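7,8-dihydro-6-hydroxymethylpterin pyrophosphokinase-dihydropteroate synthase (Plasmodium falciparum, PDB 6JWS) probably catalyses two successive steps of folate biosynthesis, pyrophosphorylation of 6-hydroxymethyl-7,8-dihydropterin by ATP and condensation of the product with 4-aminobenzoate to give 7,8-dihydropteroate. Local coordinates at residues L124-E135 with N215-N223. The protein carries 1 engineered substitution. Numbering follows the deposited sequence.
Sequences LKEVNVENYLLE and NDFTIFMKN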
loop_
_atom_site.group_PDB
_atom_site.type_symbol
_atom_site.label_atom_id
_atom_site.label_comp_id
_atom_site.label_asym_id
_atom_site.label_seq_id
_atom_site.Cartn_x
_atom_site.Cartn_y
_atom_site.Cartn_z
ATOM N N LEU B 124 -40.553 7.264 -40.544
ATOM C CA LEU B 124 -39.546 7.745 -41.478
ATOM C C LEU B 124 -39.057 6.569 -42.320
ATOM O O LEU B 124 -39.210 5.412 -41.931
ATOM C CB LEU B 124 -38.389 8.406 -40.725
ATOM C CG LEU B 124 -38.697 9.750 -40.062
ATOM C CD1 LEU B 124 -37.420 10.411 -39.560
ATOM C CD2 LEU B 124 -39.429 10.681 -41.017
ATOM N N LYS B 125 -38.493 6.880 -43.490
ATOM C CA LYS B 125 -38.038 5.842 -44.402
ATOM C C LYS B 125 -36.709 5.284 -43.900
ATOM O O LYS B 125 -35.813 6.048 -43.548
ATOM C CB LYS B 125 -37.922 6.397 -45.828
ATOM C CG LYS B 125 -39.177 6.286 -46.688
ATOM C CD LYS B 125 -39.248 7.285 -47.843
ATOM C CE LYS B 125 -37.994 7.390 -48.692
ATOM N NZ LYS B 125 -37.558 6.081 -49.241
ATOM N N GLU B 126 -36.599 3.950 -43.887
ATOM C CA GLU B 126 -35.387 3.268 -43.451
ATOM C C GLU B 126 -34.484 2.930 -44.638
ATOM O O GLU B 126 -34.963 2.710 -45.749
ATOM C CB GLU B 126 -35.744 1.991 -42.689
ATOM C CG GLU B 126 -36.279 2.247 -41.285
ATOM C CD GLU B 126 -36.370 1.008 -40.411
ATOM O OE1 GLU B 126 -37.258 0.162 -40.668
ATOM O OE2 GLU B 126 -35.539 0.877 -39.486
ATOM N N VAL B 127 -33.171 2.888 -44.375
ATOM C CA VAL B 127 -32.163 2.359 -45.286
ATOM C C VAL B 127 -31.786 0.946 -44.830
ATOM O O VAL B 127 -32.082 0.552 -43.703
ATOM C CB VAL B 127 -30.939 3.300 -45.417
ATOM C CG1 VAL B 127 -31.265 4.567 -46.200
ATOM C CG2 VAL B 127 -30.315 3.673 -44.073
ATOM N N ASN B 128 -31.169 0.167 -45.728
ATOM C CA ASN B 128 -30.664 -1.156 -45.386
ATOM C C ASN B 128 -29.298 -1.010 -44.718
ATOM O O ASN B 128 -28.698 0.067 -44.744
ATOM C CB ASN B 128 -30.610 -2.095 -46.600
ATOM C CG ASN B 128 -29.838 -1.527 -47.778
ATOM O OD1 ASN B 128 -28.658 -1.183 -47.670
ATOM N ND2 ASN B 128 -30.500 -1.426 -48.920
ATOM N N VAL B 129 -28.800 -2.118 -44.158
ATOM C CA VAL B 129 -27.552 -2.119 -43.410
ATOM C C VAL B 129 -26.401 -1.615 -44.282
ATOM O O VAL B 129 -25.730 -0.654 -43.902
ATOM C CB VAL B 129 -27.244 -3.492 -42.781
ATOM C CG1 VAL B 129 -25.966 -3.441 -41.954
ATOM C CG2 VAL B 129 -28.401 -4.004 -41.932
ATOM N N GLU B 130 -26.180 -2.256 -45.443
ATOM C CA GLU B 130 -25.036 -1.926 -46.287
ATOM C C GLU B 130 -25.034 -0.448 -46.682
ATOM O O GLU B 130 -23.992 0.202 -46.603
ATOM C CB GLU B 130 -24.879 -2.879 -47.479
ATOM C CG GLU B 130 -23.590 -2.660 -48.280
ATOM C CD GLU B 130 -22.224 -2.713 -47.585
ATOM O OE1 GLU B 130 -22.132 -2.393 -46.369
ATOM O OE2 GLU B 130 -21.228 -3.058 -48.271
ATOM N N ASN B 131 -26.201 0.078 -47.083
ATOM C CA ASN B 131 -26.309 1.473 -47.492
ATOM C C ASN B 131 -25.998 2.391 -46.311
ATOM O O ASN B 131 -25.334 3.416 -46.478
ATOM C CB ASN B 131 -27.666 1.801 -48.121
ATOM C CG ASN B 131 -27.713 1.560 -49.618
ATOM O OD1 ASN B 131 -27.523 2.490 -50.398
ATOM N ND2 ASN B 131 -27.957 0.326 -50.030
ATOM N N TYR B 132 -26.476 1.996 -45.120
ATOM C CA TYR B 132 -26.214 2.732 -43.893
ATOM C C TYR B 132 -24.707 2.847 -43.655
ATOM O O TYR B 132 -24.193 3.949 -43.449
ATOM C CB TYR B 132 -26.941 2.099 -42.703
ATOM C CG TYR B 132 -26.514 2.677 -41.379
ATOM C CD1 TYR B 132 -27.043 3.877 -40.923
ATOM C CD2 TYR B 132 -25.542 2.050 -40.608
ATOM C CE1 TYR B 132 -26.624 4.432 -39.724
ATOM C CE2 TYR B 132 -25.111 2.594 -39.408
ATOM C CZ TYR B 132 -25.663 3.782 -38.962
ATOM O OH TYR B 132 -25.247 4.324 -37.786
ATOM N N LEU B 133 -24.003 1.710 -43.712
ATOM C CA LEU B 133 -22.586 1.667 -43.366
ATOM C C LEU B 133 -21.758 2.514 -44.334
ATOM O O LEU B 133 -20.821 3.190 -43.901
ATOM C CB LEU B 133 -22.095 0.218 -43.307
ATOM C CG LEU B 133 -22.719 -0.630 -42.197
ATOM C CD1 LEU B 133 -22.526 -2.115 -42.468
ATOM C CD2 LEU B 133 -22.155 -0.250 -40.829
ATOM N N LEU B 134 -22.146 2.520 -45.621
ATOM C CA LEU B 134 -21.463 3.327 -46.630
ATOM C C LEU B 134 -21.678 4.819 -46.365
ATOM O O LEU B 134 -20.726 5.599 -46.415
ATOM C CB LEU B 134 -21.917 2.912 -48.036
ATOM C CG LEU B 134 -21.569 1.475 -48.447
ATOM C CD1 LEU B 134 -22.437 1.004 -49.607
ATOM C CD2 LEU B 134 -20.082 1.319 -48.772
ATOM N N GLU B 135 -22.918 5.215 -46.047
ATOM C CA GLU B 135 -23.201 6.625 -45.796
ATOM C C GLU B 135 -22.429 7.118 -44.565
ATOM O O GLU B 135 -21.820 8.189 -44.601
ATOM C CB GLU B 135 -24.704 6.891 -45.664
ATOM C CG GLU B 135 -25.527 6.452 -46.861
ATOM C CD GLU B 135 -25.536 7.374 -48.072
ATOM O OE1 GLU B 135 -24.865 8.426 -48.035
ATOM O OE2 GLU B 135 -26.236 7.042 -49.053
ATOM N N ASN B 215 -35.520 3.418 -31.160
ATOM C CA ASN B 215 -36.031 2.084 -31.393
ATOM C C ASN B 215 -34.954 1.299 -32.135
ATOM O O ASN B 215 -33.759 1.553 -31.935
ATOM C CB ASN B 215 -37.423 2.128 -32.031
ATOM C CG ASN B 215 -38.442 2.782 -31.116
ATOM O OD1 ASN B 215 -38.269 2.805 -29.893
ATOM N ND2 ASN B 215 -39.497 3.339 -31.695
ATOM N N ASP B 216 -35.395 0.374 -33.000
ATOM C CA ASP B 216 -34.497 -0.471 -33.771
ATOM C C ASP B 216 -34.322 0.086 -35.185
ATOM O O ASP B 216 -33.921 -0.644 -36.085
ATOM C CB ASP B 216 -35.033 -1.901 -33.822
ATOM C CG ASP B 216 -36.397 -1.984 -34.493
ATOM O OD1 ASP B 216 -36.964 -0.917 -34.828
ATOM O OD2 ASP B 216 -36.879 -3.111 -34.691
ATOM N N PHE B 217 -34.609 1.379 -35.377
ATOM C CA PHE B 217 -34.617 1.971 -36.710
ATOM C C PHE B 217 -33.198 2.083 -37.269
ATOM O O PHE B 217 -32.240 2.333 -36.533
ATOM C CB PHE B 217 -35.239 3.374 -36.706
ATOM C CG PHE B 217 -36.682 3.473 -36.272
ATOM C CD1 PHE B 217 -37.477 2.346 -36.144
ATOM C CD2 PHE B 217 -37.253 4.712 -36.021
ATOM C CE1 PHE B 217 -38.794 2.444 -35.721
ATOM C CE2 PHE B 217 -38.573 4.812 -35.602
ATOM C CZ PHE B 217 -39.340 3.678 -35.456
ATOM N N THR B 218 -33.099 1.939 -38.594
ATOM C CA THR B 218 -31.892 2.227 -39.350
ATOM C C THR B 218 -32.241 3.269 -40.409
ATOM O O THR B 218 -32.911 2.954 -41.390
ATOM C CB THR B 218 -31.379 0.958 -40.042
ATOM O OG1 THR B 218 -31.306 -0.122 -39.114
ATOM C CG2 THR B 218 -30.038 1.157 -40.715
ATOM N N ILE B 219 -31.766 4.502 -40.206
ATOM C CA ILE B 219 -32.156 5.643 -41.019
ATOM C C ILE B 219 -30.902 6.403 -41.450
ATOM O O ILE B 219 -29.984 6.575 -40.650
ATOM C CB ILE B 219 -33.102 6.553 -40.208
ATOM C CG1 ILE B 219 -34.485 5.918 -40.058
ATOM C CG2 ILE B 219 -33.170 7.960 -40.790
ATOM C CD1 ILE B 219 -35.196 6.309 -38.790
ATOM N N PHE B 220 -30.883 6.848 -42.720
ATOM C CA PHE B 220 -29.951 7.862 -43.192
ATOM C C PHE B 220 -30.665 8.750 -44.210
ATOM O O PHE B 220 -30.981 8.301 -45.308
ATOM C CB PHE B 220 -28.656 7.247 -43.745
ATOM C CG PHE B 220 -27.469 8.185 -43.744
ATOM C CD1 PHE B 220 -27.299 9.130 -44.747
ATOM C CD2 PHE B 220 -26.527 8.145 -42.720
ATOM C CE1 PHE B 220 -26.218 10.006 -44.726
ATOM C CE2 PHE B 220 -25.449 9.018 -42.697
ATOM C CZ PHE B 220 -25.292 9.949 -43.703
ATOM N N MET B 221 -30.920 10.007 -43.827
ATOM C CA MET B 221 -31.656 10.940 -44.665
ATOM C C MET B 221 -30.702 12.049 -45.093
ATOM O O MET B 221 -30.270 12.836 -44.254
ATOM C CB MET B 221 -32.842 11.542 -43.901
ATOM C CG MET B 221 -34.030 10.600 -43.784
ATOM S SD MET B 221 -35.440 11.278 -42.836
ATOM C CE MET B 221 -35.712 12.849 -43.658
ATOM N N LYS B 222 -30.411 12.107 -46.402
ATOM C CA LYS B 222 -29.187 12.712 -46.913
ATOM C C LYS B 222 -29.285 14.233 -47.006
ATOM O O LYS B 222 -28.293 14.924 -46.771
ATOM C CB LYS B 222 -28.768 12.083 -48.245
ATOM C CG LYS B 222 -27.846 10.873 -48.130
ATOM C CD LYS B 222 -27.490 10.238 -49.462
ATOM C CE LYS B 222 -28.636 9.451 -50.066
ATOM N NZ LYS B 222 -28.177 8.546 -51.147
ATOM N N ASN B 223 -30.458 14.754 -47.375
ATOM C CA ASN B 223 -30.598 16.199 -47.482
ATOM C C ASN B 223 -31.951 16.646 -46.942
ATOM O O ASN B 223 -32.998 16.149 -47.359
ATOM C CB ASN B 223 -30.261 16.750 -48.871
ATOM C CG ASN B 223 -28.975 17.555 -48.884
ATOM O OD1 ASN B 223 -28.585 18.094 -49.915
ATOM N ND2 ASN B 223 -28.310 17.651 -47.741
HETATM O O HOH W 1 -33.436 5.923 -44.521
#
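Backbone bonding between Val127 and Thr218 ties the loop 124-128 to the residue just before strand 219-221: Val127 N donates to Thr218 O over 3.0 Å. Glu126 adds a side-chain bond next to it. With its chain extended beyond CG, its OE2 reaches past Thr218 O and accepts from Thr218 N at 2.8 Å through the anti lone pair, nearly straight at 162°. One water bridges the same edge, donating to Lys125 O and accepting from Phe220 N, so three successive loop residues each engage the 218-220 region.

Apolar packing adds to this. Val127 CG2 lies 4.0 Å from Phe220 CB, while Tyr132 CB lies 3.8 Å from Thr218 CG2, with the ring meeting the same methyl obliquely; the Tyr132 hydroxyl is bound to Pro319 O. Elsewhere, Leu124 CD1 meets Met221 SD at 3.9 Å, the two side chains crossing at about a right angle beside Leu178 of helix 177-190.

The Phe220 ring is met by Glu135. Its CB sits over the centre of the Phe220 ring, 3.4 Å from the centroid, a CH-pi contact almost on the ring normal. The chain then folds at chi2 (-80°), laying the carboxylate 19° from the ring plane and bringing OE2 to a weak, salt-bridged bond with Lys222 NZ at 3.2 Å.

Asn128, at the N-cap of helix 129-148, accepts the capping bond from Asn131 N on OD1, which also takes Asn131 ND2.

Strand 219-221 pairs antiparallel with 316-318, and Phe220 also meets Phe315 and Ser317 of the ATP pocket. The contact thus joins helix 129-148 to the small two-stranded sheet bordering the nucleotide site of the HPPK domain.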